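Local atomic coordinates of tyrosine recombinase XerH (Helicobacter pylori, PDB entry 5JK0), a protein that cuts and rejoins DNA as a site-specific tyrosine recombinase acting at difH sites and takes part in chromosome segregation. Residues D[201-204]-D[205-209]; D[282-285]-D[286-290]; D[291-294]-D[295-299]; D[322-326]-D[327-331]. All blocks are in the same frame, centred on the assembly; numbering follows the deposited sequence.

Contact 1 of 4, residues D[201-204]-D[205-209]; sequences NRLL and IKIIV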
loop_
_atom_site.group_PDB
_atom_site.type_symbol
_atom_site.label_atom_id
_atom_site.label_comp_id
_atom_site.label_asym_id
_atom_site.label_seq_id
_atom_site.Cartn_x
_atom_site.Cartn_y
_atom_site.Cartn_z
ATOM N N ASN D 201 -36.626 25.867 -10.408
ATOM C CA ASN D 201 -35.755 25.219 -9.435
ATOM C C ASN D 201 -36.252 23.841 -9.009
ATOM O O ASN D 201 -35.457 22.918 -8.840
ATOM C CB ASN D 201 -35.582 26.110 -8.205
ATOM C CG ASN D 201 -34.833 27.391 -8.517
ATOM O OD1 ASN D 201 -34.645 27.744 -9.682
ATOM N ND2 ASN D 201 -34.403 28.096 -7.478
ATOM N N ARG D 202 -37.563 23.703 -8.836
ATOM C CA ARG D 202 -38.135 22.414 -8.462
ATOM C C ARG D 202 -37.895 21.376 -9.552
ATOM O O ARG D 202 -37.504 20.247 -9.265
ATOM C CB ARG D 202 -39.632 22.540 -8.177
ATOM C CG ARG D 202 -39.955 23.174 -6.836
ATOM C CD ARG D 202 -41.359 22.810 -6.387
ATOM N NE ARG D 202 -42.371 23.240 -7.347
ATOM C CZ ARG D 202 -43.638 22.841 -7.321
ATOM N NH1 ARG D 202 -44.495 23.284 -8.231
ATOM N NH2 ARG D 202 -44.050 21.997 -6.385
ATOM N N LEU D 203 -38.122 21.768 -10.802
ATOM C CA LEU D 203 -37.912 20.873 -11.934
ATOM C C LEU D 203 -36.443 20.478 -12.064
ATOM O O LEU D 203 -36.127 19.327 -12.353
ATOM C CB LEU D 203 -38.399 21.524 -13.231
ATOM C CG LEU D 203 -38.203 20.715 -14.515
ATOM C CD1 LEU D 203 -38.930 19.381 -14.434
ATOM C CD2 LEU D 203 -38.668 21.508 -15.726
ATOM N N LEU D 204 -35.553 21.439 -11.840
ATOM C CA LEU D 204 -34.116 21.207 -11.959
ATOM C C LEU D 204 -33.615 20.184 -10.945
ATOM O O LEU D 204 -32.894 19.248 -11.298
ATOM C CB LEU D 204 -33.350 22.522 -11.791
ATOM C CG LEU D 204 -31.822 22.433 -11.769
ATOM C CD1 LEU D 204 -31.298 21.815 -13.055
ATOM C CD2 LEU D 204 -31.206 23.805 -11.542
ATOM N N ILE D 205 -34.001 20.367 -9.688
ATOM C CA ILE D 205 -33.530 19.511 -8.604
ATOM C C ILE D 205 -34.129 18.107 -8.682
ATOM O O ILE D 205 -33.434 17.119 -8.448
ATOM C CB ILE D 205 -33.847 20.136 -7.228
ATOM C CG1 ILE D 205 -33.142 21.487 -7.092
ATOM C CG2 ILE D 205 -33.425 19.208 -6.099
ATOM C CD1 ILE D 205 -33.310 22.138 -5.739
ATOM N N LYS D 206 -35.409 18.018 -9.030
ATOM C CA LYS D 206 -36.083 16.722 -9.099
ATOM C C LYS D 206 -35.491 15.816 -10.176
ATOM O O LYS D 206 -35.351 14.611 -9.967
ATOM C CB LYS D 206 -37.581 16.904 -9.337
ATOM C CG LYS D 206 -38.329 17.400 -8.113
ATOM C CD LYS D 206 -39.820 17.132 -8.209
ATOM C CE LYS D 206 -40.535 17.643 -6.967
ATOM N NZ LYS D 206 -41.724 16.821 -6.617
ATOM N N ILE D 207 -35.145 16.391 -11.324
ATOM C CA ILE D 207 -34.543 15.620 -12.408
ATOM C C ILE D 207 -33.207 15.024 -11.963
ATOM O O ILE D 207 -32.878 13.886 -12.302
ATOM C CB ILE D 207 -34.343 16.486 -13.671
ATOM C CG1 ILE D 207 -35.696 16.865 -14.274
ATOM C CG2 ILE D 207 -33.506 15.749 -14.707
ATOM C CD1 ILE D 207 -35.596 17.725 -15.514
ATOM N N ILE D 208 -32.454 15.792 -11.181
ATOM C CA ILE D 208 -31.182 15.328 -10.636
ATOM C C ILE D 208 -31.381 14.163 -9.669
ATOM O O ILE D 208 -30.655 13.171 -9.722
ATOM C CB ILE D 208 -30.432 16.467 -9.915
ATOM C CG1 ILE D 208 -30.019 17.546 -10.918
ATOM C CG2 ILE D 208 -29.210 15.932 -9.185
ATOM C CD1 ILE D 208 -29.203 18.661 -10.309
ATOM N N VAL D 209 -32.374 14.286 -8.794
ATOM C CA VAL D 209 -32.651 13.257 -7.796
ATOM C C VAL D 209 -33.015 11.918 -8.437
ATOM O O VAL D 209 -32.503 10.870 -8.039
ATOM C CB VAL D 209 -33.795 13.685 -6.851
ATOM C CG1 VAL D 209 -34.167 12.547 -5.910
ATOM C CG2 VAL D 209 -33.399 14.923 -6.064
#
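Leu203 and Ile207 meet one turn apart on the same helix. Leu203 CD1 lies 3.9 Å from Ile207 CD1, and the two side chains cross at a slant. This is the one apolar side-chain pair between 201-204 and 205-209. Ile207 CG1 lies beside its own backbone N (chi1 -68°), which turns it back along the helix to 3.2 Å from Leu203 O. Ile205 CG1 sits the same way against Asn201 O, also at 3.2 Å. The backbone bonds are those of a regular alpha helix. Ile205 N gives to Asn201 O at 3.1 Å, and Lys206 N gives to Arg202 O at 3.1 Å. Ile207 N gives to Leu203 O at 3.3 Å. The next bond, Ile208 N to Leu204 O, is weak at 3.5 Å. The charged pair does not touch: Arg202 NH2 and Lys206 NZ stand 5.7 Å apart. Both form salt bridges to Asp189, one to each carboxylate oxygen, which probably offsets their like charge. Asn201 ND2 hydrogen-bonds to Tyr288 OH of helix 286-300. The contact sits on helix 198-211 of the recombinase catalytic domain and is mostly buried. Leu203 packs on helix 255-264. Leu204, Ile205 and Ile208 pack on helix 286-300, and Ile205 also touches helix 178-190.

Contact 2 of 4, residues D[282-285]-D[286-290]; sequences SALT and QAYLY. With nucleotides of chain G; nucleotides of chain H.
Thr285 O takes two weak bonds at the start of helix 286-300, from Leu289 N at 3.3 Å (163°) and, more bent, from Tyr288 N at 3.4 Å. Leu284 CD2 approaches the Tyr288 ring obliquely, 4.3 Å from Tyr288 CD2. Three side chains, Thr285, Gln286 and Tyr290, hydrogen-bond to the DNA. Thr285 OG1 gives to OP2 of DT5 of chain H at 2.8 Å. Thr285 N adds a weak bond to the same oxygen. Gln286 uses both ends of its amide: OE1 accepts from N6 of DA24 of chain G at 2.6 Å, and NE2 gives a weak bond to N7 of that base. This is the classical major-groove reading of adenine by glutamine. NE2 also gives to OP2 of DC23 of chain G at 2.7 Å. The Gln286 chain bends at chi2 (-89°), which lets the amide meet base and phosphate together. The helix thus enters the groove by its N-terminus, with Thr285 at the N-cap position, its hydroxyl turned to the phosphate. Tyr290 lays one ring face over C8 of DA24 of chain G, while OP2 of the same nucleotide lies at the ring edge, in its plane. Tyr290 OH hydrogen-bonds to that OP2, though the 2.4 Å length is doubtfully short. Further out, Leu284 packs on Leu219 and Leu289 on Ser215, both of helix 215-219.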
loop_
_atom_site.group_PDB
_atom_site.type_symbol
_atom_site.label_atom_id
_atom_site.label_comp_id
_atom_site.label_asym_id
_atom_site.label_seq_id
_atom_site.Cartn_x
_atom_site.Cartn_y
_atom_site.Cartn_z
ATOM N N SER D 282 -28.829 33.323 -19.981
ATOM C CA SER D 282 -27.712 32.386 -20.040
ATOM C C SER D 282 -27.864 31.265 -19.013
ATOM O O SER D 282 -28.806 31.264 -18.223
ATOM C CB SER D 282 -26.394 33.131 -19.828
ATOM O OG SER D 282 -26.567 34.209 -18.926
ATOM N N ALA D 283 -26.929 30.319 -19.023
ATOM C CA ALA D 283 -27.021 29.132 -18.173
ATOM C C ALA D 283 -26.824 29.431 -16.687
ATOM O O ALA D 283 -26.085 30.343 -16.316
ATOM C CB ALA D 283 -26.008 28.090 -18.627
ATOM N N LEU D 284 -27.493 28.648 -15.844
ATOM C CA LEU D 284 -27.298 28.722 -14.400
ATOM C C LEU D 284 -25.976 28.074 -14.009
ATOM O O LEU D 284 -25.488 27.181 -14.702
ATOM C CB LEU D 284 -28.451 28.043 -13.659
ATOM C CG LEU D 284 -29.819 28.724 -13.729
ATOM C CD1 LEU D 284 -30.883 27.854 -13.079
ATOM C CD2 LEU D 284 -29.758 30.090 -13.060
ATOM N N THR D 285 -25.403 28.519 -12.898
ATOM C CA THR D 285 -24.139 27.968 -12.427
ATOM C C THR D 285 -24.355 26.925 -11.336
ATOM O O THR D 285 -25.430 26.844 -10.741
ATOM C CB THR D 285 -23.205 29.069 -11.886
ATOM O OG1 THR D 285 -23.862 29.784 -10.831
ATOM C CG2 THR D 285 -22.829 30.041 -12.995
ATOM N N GLN D 286 -23.322 26.128 -11.088
ATOM C CA GLN D 286 -23.346 25.130 -10.026
ATOM C C GLN D 286 -23.525 25.794 -8.662
ATOM O O GLN D 286 -24.145 25.228 -7.760
ATOM C CB GLN D 286 -22.061 24.294 -10.059
ATOM C CG GLN D 286 -21.840 23.391 -8.852
ATOM C CD GLN D 286 -21.094 24.088 -7.727
ATOM O OE1 GLN D 286 -20.541 25.173 -7.912
ATOM N NE2 GLN D 286 -21.082 23.470 -6.552
ATOM N N ALA D 287 -22.980 27.000 -8.525
ATOM C CA ALA D 287 -23.033 27.739 -7.268
ATOM C C ALA D 287 -24.470 27.996 -6.819
ATOM O O ALA D 287 -24.797 27.843 -5.642
ATOM C CB ALA D 287 -22.279 29.054 -7.398
ATOM N N TYR D 288 -25.324 28.382 -7.762
ATOM C CA TYR D 288 -26.727 28.633 -7.455
ATOM C C TYR D 288 -27.467 27.330 -7.178
ATOM O O TYR D 288 -28.306 27.262 -6.279
ATOM C CB TYR D 288 -27.407 29.388 -8.598
ATOM C CG TYR D 288 -28.875 29.661 -8.349
ATOM C CD1 TYR D 288 -29.278 30.730 -7.559
ATOM C CD2 TYR D 288 -29.856 28.846 -8.902
ATOM C CE1 TYR D 288 -30.618 30.980 -7.326
ATOM C CE2 TYR D 288 -31.197 29.089 -8.676
ATOM C CZ TYR D 288 -31.572 30.157 -7.887
ATOM O OH TYR D 288 -32.907 30.400 -7.661
ATOM N N LEU D 289 -27.156 26.301 -7.960
ATOM C CA LEU D 289 -27.780 24.993 -7.795
ATOM C C LEU D 289 -27.488 24.413 -6.415
ATOM O O LEU D 289 -28.389 23.906 -5.746
ATOM C CB LEU D 289 -27.301 24.028 -8.883
ATOM C CG LEU D 289 -27.715 22.563 -8.728
ATOM C CD1 LEU D 289 -29.230 22.413 -8.709
ATOM C CD2 LEU D 289 -27.102 21.715 -9.836
ATOM N N TYR D 290 -26.229 24.494 -5.996
ATOM C CA TYR D 290 -25.815 23.991 -4.689
ATOM C C TYR D 290 -26.578 24.682 -3.563
ATOM O O TYR D 290 -27.098 24.026 -2.659
ATOM C CB TYR D 290 -24.307 24.185 -4.491
ATOM C CG TYR D 290 -23.802 23.739 -3.135
ATOM C CD1 TYR D 290 -23.788 24.613 -2.053
ATOM C CD2 TYR D 290 -23.335 22.445 -2.937
ATOM C CE1 TYR D 290 -23.334 24.210 -0.814
ATOM C CE2 TYR D 290 -22.875 22.034 -1.700
ATOM C CZ TYR D 290 -22.878 22.921 -0.643
ATOM O OH TYR D 290 -22.422 22.521 0.593
ATOM P P DA G 24 -19.829 20.760 0.804
ATOM O OP1 DA G 24 -19.199 20.120 1.979
ATOM O OP2 DA G 24 -21.233 20.442 0.467
ATOM O "O5'" DA G 24 -19.690 22.350 0.948
ATOM C "C5'" DA G 24 -18.450 22.910 1.358
ATOM C "C4'" DA G 24 -18.398 24.409 1.106
ATOM O "O4'" DA G 24 -18.246 24.677 -0.314
ATOM C "C3'" DA G 24 -19.630 25.210 1.557
ATOM O "O3'" DA G 24 -19.200 26.345 2.290
ATOM C "C2'" DA G 24 -20.265 25.634 0.231
ATOM C "C1'" DA G 24 -19.019 25.807 -0.613
ATOM N N9 DA G 24 -19.261 25.871 -2.052
ATOM C C8 DA G 24 -20.268 25.269 -2.755
ATOM N N7 DA G 24 -20.233 25.516 -4.044
ATOM C C5 DA G 24 -19.127 26.339 -4.196
ATOM C C6 DA G 24 -18.546 26.954 -5.323
ATOM N N6 DA G 24 -19.024 26.821 -6.563
ATOM N N1 DA G 24 -17.445 27.709 -5.124
ATOM C C2 DA G 24 -16.966 27.839 -3.882
ATOM N N3 DA G 24 -17.426 27.316 -2.748
ATOM C C4 DA G 24 -18.519 26.568 -2.977
ATOM P P DT H 5 -25.170 33.179 -12.658
ATOM O OP1 DT H 5 -25.179 33.282 -14.133
ATOM O OP2 DT H 5 -25.330 31.858 -12.012
ATOM O "O5'" DT H 5 -23.825 33.844 -12.097
ATOM C "C5'" DT H 5 -23.445 35.150 -12.526
ATOM C "C4'" DT H 5 -22.168 35.603 -11.834
ATOM O "O4'" DT H 5 -22.340 35.525 -10.394
ATOM C "C3'" DT H 5 -20.919 34.782 -12.162
ATOM O "O3'" DT H 5 -19.809 35.651 -12.380
ATOM C "C2'" DT H 5 -20.724 33.923 -10.915
ATOM C "C1'" DT H 5 -21.247 34.843 -9.825
ATOM N N1 DT H 5 -21.723 34.118 -8.610
ATOM C C2 DT H 5 -20.945 34.118 -7.475
ATOM O O2 DT H 5 -19.870 34.687 -7.403
ATOM N N3 DT H 5 -21.473 33.425 -6.418
ATOM C C4 DT H 5 -22.677 32.745 -6.383
ATOM O O4 DT H 5 -23.066 32.150 -5.384
ATOM C C5 DT H 5 -23.443 32.783 -7.606
ATOM C C7 DT H 5 -24.766 32.080 -7.689
ATOM C C6 DT H 5 -22.936 33.459 -8.648
ATOM P P DC G 23 -21.449 19.683 -5.609
ATOM O OP1 DC G 23 -22.420 18.769 -4.967
ATOM O OP2 DC G 23 -21.939 20.913 -6.273
ATOM O "O5'" DC G 23 -20.359 20.102 -4.516
ATOM C "C5'" DC G 23 -19.601 19.095 -3.854
ATOM C "C4'" DC G 23 -18.718 19.697 -2.774
ATOM O "O4'" DC G 23 -17.673 20.494 -3.388
ATOM C "C3'" DC G 23 -19.435 20.618 -1.789
ATOM O "O3'" DC G 23 -18.925 20.413 -0.477
ATOM C "C2'" DC G 23 -19.100 22.013 -2.312
ATOM C "C1'" DC G 23 -17.700 21.806 -2.871
ATOM N N1 DC G 23 -17.346 22.746 -3.974
ATOM C C2 DC G 23 -16.341 23.699 -3.779
ATOM O O2 DC G 23 -15.765 23.753 -2.685
ATOM N N3 DC G 23 -16.028 24.540 -4.796
ATOM C C4 DC G 23 -16.670 24.447 -5.962
ATOM N N4 DC G 23 -16.326 25.299 -6.935
ATOM C C5 DC G 23 -17.697 23.484 -6.180
ATOM C C6 DC G 23 -17.998 22.659 -5.170
#

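Contact 3 of 4, residues D[291-294]-D[295-299]; sequences KQVE and RIINF
Arg295 stands beside Gln292, and the two side chains point the same way. Its NH1 is 4.1 Å from Gln292 OE1, too far for a bond, and the amide and guanidinium planes are 50° apart. The chain of Arg295 is extended from CG to NE, and its NH2 bonds to the backbone O of Glu192 in a nearby loop. Arg295 N gives to Lys291 O at 3.2 Å. Ile296 comes next. Its N makes two weak bonds, to Gln292 O and to Val293 O. CG1 lies beside the backbone N (chi1 -59°), which brings it to 3.2 Å from Gln292 O. The side chain packs on Ile205 of helix 198-211 and on Phe184 of helix 178-190. Ile297 then points back to the preceding turn. Its CD1 is 3.8 Å from Val293 CG1, the apolar side-chain pair of this contact. Ile297 N gives to Val293 O at 3.0 Å. Asn298 crosses Glu294 at a slant. Asn298 ND2 lies 3.8 Å from Glu294 CG, and the carboxylate and amide planes are 55° apart. Asn298 N bonds to Glu294 O at 3.0 Å. The apolar residues Val293, Ile296 and Ile297 pack on neighbouring helices. Glu294, though buried, has its charge met by Arg303. Arg303 NH1 is shared by Glu294 OE2, in a salt bridge, and Asn298 OD1, in a hydrogen bond, which probably favours the charged form of Glu294.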
loop_
_atom_site.group_PDB
_atom_site.type_symbol
_atom_site.label_atom_id
_atom_site.label_comp_id
_atom_site.label_asym_id
_atom_site.label_seq_id
_atom_site.Cartn_x
_atom_site.Cartn_y
_atom_site.Cartn_z
ATOM N N LYS D 291 -26.635 26.009 -3.628
ATOM C CA LYS D 291 -27.272 26.812 -2.591
ATOM C C LYS D 291 -28.742 26.445 -2.421
ATOM O O LYS D 291 -29.259 26.416 -1.305
ATOM C CB LYS D 291 -27.133 28.300 -2.914
ATOM C CG LYS D 291 -27.303 29.218 -1.716
ATOM C CD LYS D 291 -26.188 29.009 -0.700
ATOM C CE LYS D 291 -26.296 29.999 0.451
ATOM N NZ LYS D 291 -25.175 29.855 1.422
ATOM N N GLN D 292 -29.413 26.162 -3.533
ATOM C CA GLN D 292 -30.820 25.782 -3.498
ATOM C C GLN D 292 -30.999 24.374 -2.939
ATOM O O GLN D 292 -31.986 24.087 -2.262
ATOM C CB GLN D 292 -31.437 25.879 -4.895
ATOM C CG GLN D 292 -31.537 27.301 -5.422
ATOM C CD GLN D 292 -32.445 28.171 -4.576
ATOM O OE1 GLN D 292 -33.497 27.728 -4.115
ATOM N NE2 GLN D 292 -32.037 29.417 -4.359
ATOM N N VAL D 293 -30.040 23.499 -3.226
ATOM C CA VAL D 293 -30.080 22.126 -2.731
ATOM C C VAL D 293 -29.818 22.073 -1.228
ATOM O O VAL D 293 -30.569 21.442 -0.482
ATOM C CB VAL D 293 -29.057 21.233 -3.463
ATOM C CG1 VAL D 293 -28.878 19.909 -2.733
ATOM C CG2 VAL D 293 -29.494 21.001 -4.902
ATOM N N GLU D 294 -28.753 22.741 -0.793
ATOM C CA GLU D 294 -28.394 22.794 0.621
ATOM C C GLU D 294 -29.523 23.387 1.459
ATOM O O GLU D 294 -29.759 22.965 2.592
ATOM C CB GLU D 294 -27.117 23.613 0.822
ATOM C CG GLU D 294 -26.648 23.684 2.267
ATOM C CD GLU D 294 -25.659 24.810 2.508
ATOM O OE1 GLU D 294 -25.641 25.771 1.709
ATOM O OE2 GLU D 294 -24.899 24.732 3.497
ATOM N N ARG D 295 -30.217 24.365 0.886
ATOM C CA ARG D 295 -31.321 25.038 1.561
ATOM C C ARG D 295 -32.471 24.078 1.858
ATOM O O ARG D 295 -33.091 24.148 2.919
ATOM C CB ARG D 295 -31.814 26.211 0.712
ATOM C CG ARG D 295 -32.982 26.978 1.303
ATOM C CD ARG D 295 -33.263 28.236 0.495
ATOM N NE ARG D 295 -34.483 28.906 0.926
ATOM C CZ ARG D 295 -35.670 28.735 0.353
ATOM N NH1 ARG D 295 -35.797 27.912 -0.679
ATOM N NH2 ARG D 295 -36.730 29.385 0.811
ATOM N N ILE D 296 -32.748 23.180 0.917
ATOM C CA ILE D 296 -33.810 22.193 1.085
ATOM C C ILE D 296 -33.383 21.107 2.070
ATOM O O ILE D 296 -34.189 20.616 2.861
ATOM C CB ILE D 296 -34.198 21.550 -0.261
ATOM C CG1 ILE D 296 -34.674 22.620 -1.244
ATOM C CG2 ILE D 296 -35.280 20.500 -0.068
ATOM C CD1 ILE D 296 -35.151 22.064 -2.564
ATOM N N ILE D 297 -32.105 20.748 2.018
ATOM C CA ILE D 297 -31.546 19.742 2.915
ATOM C C ILE D 297 -31.629 20.189 4.374
ATOM O O ILE D 297 -32.027 19.415 5.245
ATOM C CB ILE D 297 -30.082 19.430 2.548
ATOM C CG1 ILE D 297 -30.017 18.747 1.182
ATOM C CG2 ILE D 297 -29.437 18.549 3.604
ATOM C CD1 ILE D 297 -28.622 18.397 0.739
ATOM N N ASN D 298 -31.262 21.442 4.632
ATOM C CA ASN D 298 -31.351 22.002 5.976
ATOM C C ASN D 298 -32.792 22.051 6.467
ATOM O O ASN D 298 -33.070 21.799 7.638
ATOM C CB ASN D 298 -30.741 23.404 6.018
ATOM C CG ASN D 298 -29.240 23.394 5.804
ATOM O OD1 ASN D 298 -28.575 22.384 6.030
ATOM N ND2 ASN D 298 -28.697 24.526 5.372
ATOM N N PHE D 299 -33.704 22.377 5.557
ATOM C CA PHE D 299 -35.124 22.453 5.875
ATOM C C PHE D 299 -35.682 21.083 6.248
ATOM O O PHE D 299 -36.635 20.979 7.019
ATOM C CB PHE D 299 -35.900 23.040 4.693
ATOM C CG PHE D 299 -37.381 23.129 4.923
ATOM C CD1 PHE D 299 -37.919 24.163 5.671
ATOM C CD2 PHE D 299 -38.239 22.183 4.383
ATOM C CE1 PHE D 299 -39.281 24.249 5.883
ATOM C CE2 PHE D 299 -39.601 22.263 4.591
ATOM C CZ PHE D 299 -40.124 23.298 5.341
#

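Contact 4 of 4, residues D[322-326]-D[327-331]; sequences QKRHD and LILVQ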
loop_
_atom_site.group_PDB
_atom_site.type_symbol
_atom_site.label_atom_id
_atom_site.label_comp_id
_atom_site.label_asym_id
_atom_site.label_seq_id
_atom_site.Cartn_x
_atom_site.Cartn_y
_atom_site.Cartn_z
ATOM N N GLN D 322 -28.994 -1.207 -4.511
ATOM C CA GLN D 322 -29.719 -1.911 -3.460
ATOM C C GLN D 322 -30.995 -2.546 -3.998
ATOM O O GLN D 322 -31.500 -3.518 -3.436
ATOM C CB GLN D 322 -30.059 -0.962 -2.306
ATOM C CG GLN D 322 -28.854 -0.295 -1.660
ATOM C CD GLN D 322 -27.864 -1.290 -1.084
ATOM O OE1 GLN D 322 -28.235 -2.387 -0.666
ATOM N NE2 GLN D 322 -26.591 -0.910 -1.062
ATOM N N LYS D 323 -31.508 -1.998 -5.095
ATOM C CA LYS D 323 -32.781 -2.444 -5.647
ATOM C C LYS D 323 -32.617 -3.488 -6.750
ATOM O O LYS D 323 -33.482 -4.346 -6.931
ATOM C CB LYS D 323 -33.570 -1.247 -6.184
ATOM N N ARG D 324 -31.510 -3.419 -7.483
ATOM C CA ARG D 324 -31.306 -4.309 -8.624
ATOM C C ARG D 324 -30.069 -5.192 -8.478
ATOM O O ARG D 324 -30.008 -6.276 -9.059
ATOM C CB ARG D 324 -31.208 -3.493 -9.916
ATOM C CG ARG D 324 -32.477 -2.730 -10.269
ATOM C CD ARG D 324 -33.655 -3.672 -10.470
ATOM N NE ARG D 324 -34.858 -2.964 -10.903
ATOM C CZ ARG D 324 -35.775 -2.470 -10.075
ATOM N NH1 ARG D 324 -36.837 -1.841 -10.560
ATOM N NH2 ARG D 324 -35.630 -2.606 -8.764
ATOM N N HIS D 325 -29.093 -4.721 -7.704
ATOM C CA HIS D 325 -27.822 -5.423 -7.513
ATOM C C HIS D 325 -27.150 -5.754 -8.843
ATOM O O HIS D 325 -26.584 -6.834 -9.016
ATOM C CB HIS D 325 -28.027 -6.698 -6.691
ATOM C CG HIS D 325 -28.275 -6.444 -5.237
ATOM N ND1 HIS D 325 -27.257 -6.393 -4.307
ATOM C CD2 HIS D 325 -29.421 -6.222 -4.552
ATOM C CE1 HIS D 325 -27.768 -6.151 -3.113
ATOM N NE2 HIS D 325 -29.078 -6.043 -3.233
ATOM N N ASP D 326 -27.221 -4.812 -9.777
ATOM C CA ASP D 326 -26.619 -4.978 -11.094
ATOM C C ASP D 326 -25.542 -3.918 -11.304
ATOM O O ASP D 326 -25.848 -2.740 -11.499
ATOM C CB ASP D 326 -27.688 -4.890 -12.184
ATOM C CG ASP D 326 -27.221 -5.451 -13.516
ATOM O OD1 ASP D 326 -26.006 -5.405 -13.800
ATOM O OD2 ASP D 326 -28.075 -5.941 -14.284
ATOM N N LEU D 327 -24.284 -4.343 -11.265
ATOM C CA LEU D 327 -23.159 -3.419 -11.359
ATOM C C LEU D 327 -23.070 -2.775 -12.742
ATOM O O LEU D 327 -22.715 -1.603 -12.866
ATOM C CB LEU D 327 -21.853 -4.141 -11.027
ATOM C CG LEU D 327 -20.675 -3.253 -10.623
ATOM C CD1 LEU D 327 -21.045 -2.392 -9.425
ATOM C CD2 LEU D 327 -19.454 -4.100 -10.317
ATOM N N ILE D 328 -23.395 -3.545 -13.776
ATOM C CA ILE D 328 -23.408 -3.030 -15.142
ATOM C C ILE D 328 -24.490 -1.961 -15.300
ATOM O O ILE D 328 -24.285 -0.946 -15.969
ATOM C CB ILE D 328 -23.636 -4.158 -16.170
ATOM C CG1 ILE D 328 -22.505 -5.187 -16.094
ATOM C CG2 ILE D 328 -23.732 -3.595 -17.581
ATOM C CD1 ILE D 328 -21.155 -4.643 -16.506
ATOM N N LEU D 329 -25.637 -2.192 -14.668
ATOM C CA LEU D 329 -26.745 -1.243 -14.706
ATOM C C LEU D 329 -26.364 0.079 -14.045
ATOM O O LEU D 329 -26.766 1.149 -14.501
ATOM C CB LEU D 329 -27.979 -1.835 -14.022
ATOM C CG LEU D 329 -29.241 -0.970 -14.002
ATOM C CD1 LEU D 329 -29.688 -0.646 -15.419
ATOM C CD2 LEU D 329 -30.355 -1.659 -13.228
ATOM N N VAL D 330 -25.587 -0.004 -12.970
ATOM C CA VAL D 330 -25.104 1.183 -12.273
ATOM C C VAL D 330 -24.192 2.001 -13.179
ATOM O O VAL D 330 -24.304 3.226 -13.250
ATOM C CB VAL D 330 -24.349 0.812 -10.981
ATOM C CG1 VAL D 330 -23.672 2.038 -10.380
ATOM C CG2 VAL D 330 -25.297 0.174 -9.978
ATOM N N GLN D 331 -23.298 1.312 -13.880
ATOM C CA GLN D 331 -22.364 1.962 -14.792
ATOM C C GLN D 331 -23.088 2.698 -15.915
ATOM O O GLN D 331 -22.775 3.849 -16.218
ATOM C CB GLN D 331 -21.399 0.938 -15.386
ATOM C CG GLN D 331 -20.417 1.531 -16.380
ATOM C CD GLN D 331 -19.577 0.478 -17.074
ATOM O OE1 GLN D 331 -19.979 -0.680 -17.186
ATOM N NE2 GLN D 331 -18.400 0.878 -17.543
#
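The backbone leaves helix 309-324 at His325, which has positive phi (54°), passes through Asp326 in an extended form and starts helix 327-334. Asp326 is the N-cap of that helix. Its OD1 accepts weak bonds from Ile328 N at 3.2 Å and from Leu329 N at 3.3 Å. CG is anti to the backbone N (chi1 -163°), which carries OD1 to these N-H groups of the first turn. Asp326 O takes the first regular helical bond, from Val330 N at 3.1 Å. Asp326 and Leu329 cross at about a right angle, with their CB atoms 3.6 Å apart. Arg324 CG rests on Leu329 CD2 at 3.8 Å, so the aliphatic part of the arginine packs across the turn. Its NH2 folds back to make a weak bond to Lys323 O. The other carboxylate oxygen, Asp326 OD2, faces a second subunit. There it forms a salt bridge with Arg352 and a hydrogen bond with His325 of that subunit. One side chain therefore caps a helix and joins two protomers. The side chain of Val330 lies about 5 Å from those of His336 and Tyr345, the predicted active-site histidine and nucleophile. The arrangement is an aspartate N-cap between two helices, beside the active site of a tyrosine recombinase.

Contacts 1, 2 and 3 form one packed group, with centres 12 to 14 Å apart. Contacts 2 and 3 follow each other on helix 286-300, and helix 198-211 of contact 1 packs along both. Leu204 CD2 lies 3.7 Å from Leu289 CD1, and Ile205 CD1 lies 3.7 Å from Ile296 CD1. The DNA-reading end of the helix in contact 2 is thus backed by contact 1. The side chain of Ile208 is also about 6 Å from that of Arg313, a predicted active-site residue. Contact 4 stands apart, its centre 23 to 30 Å from the others, near Tyr345, the predicted nucleophile, and at the interface between subunits.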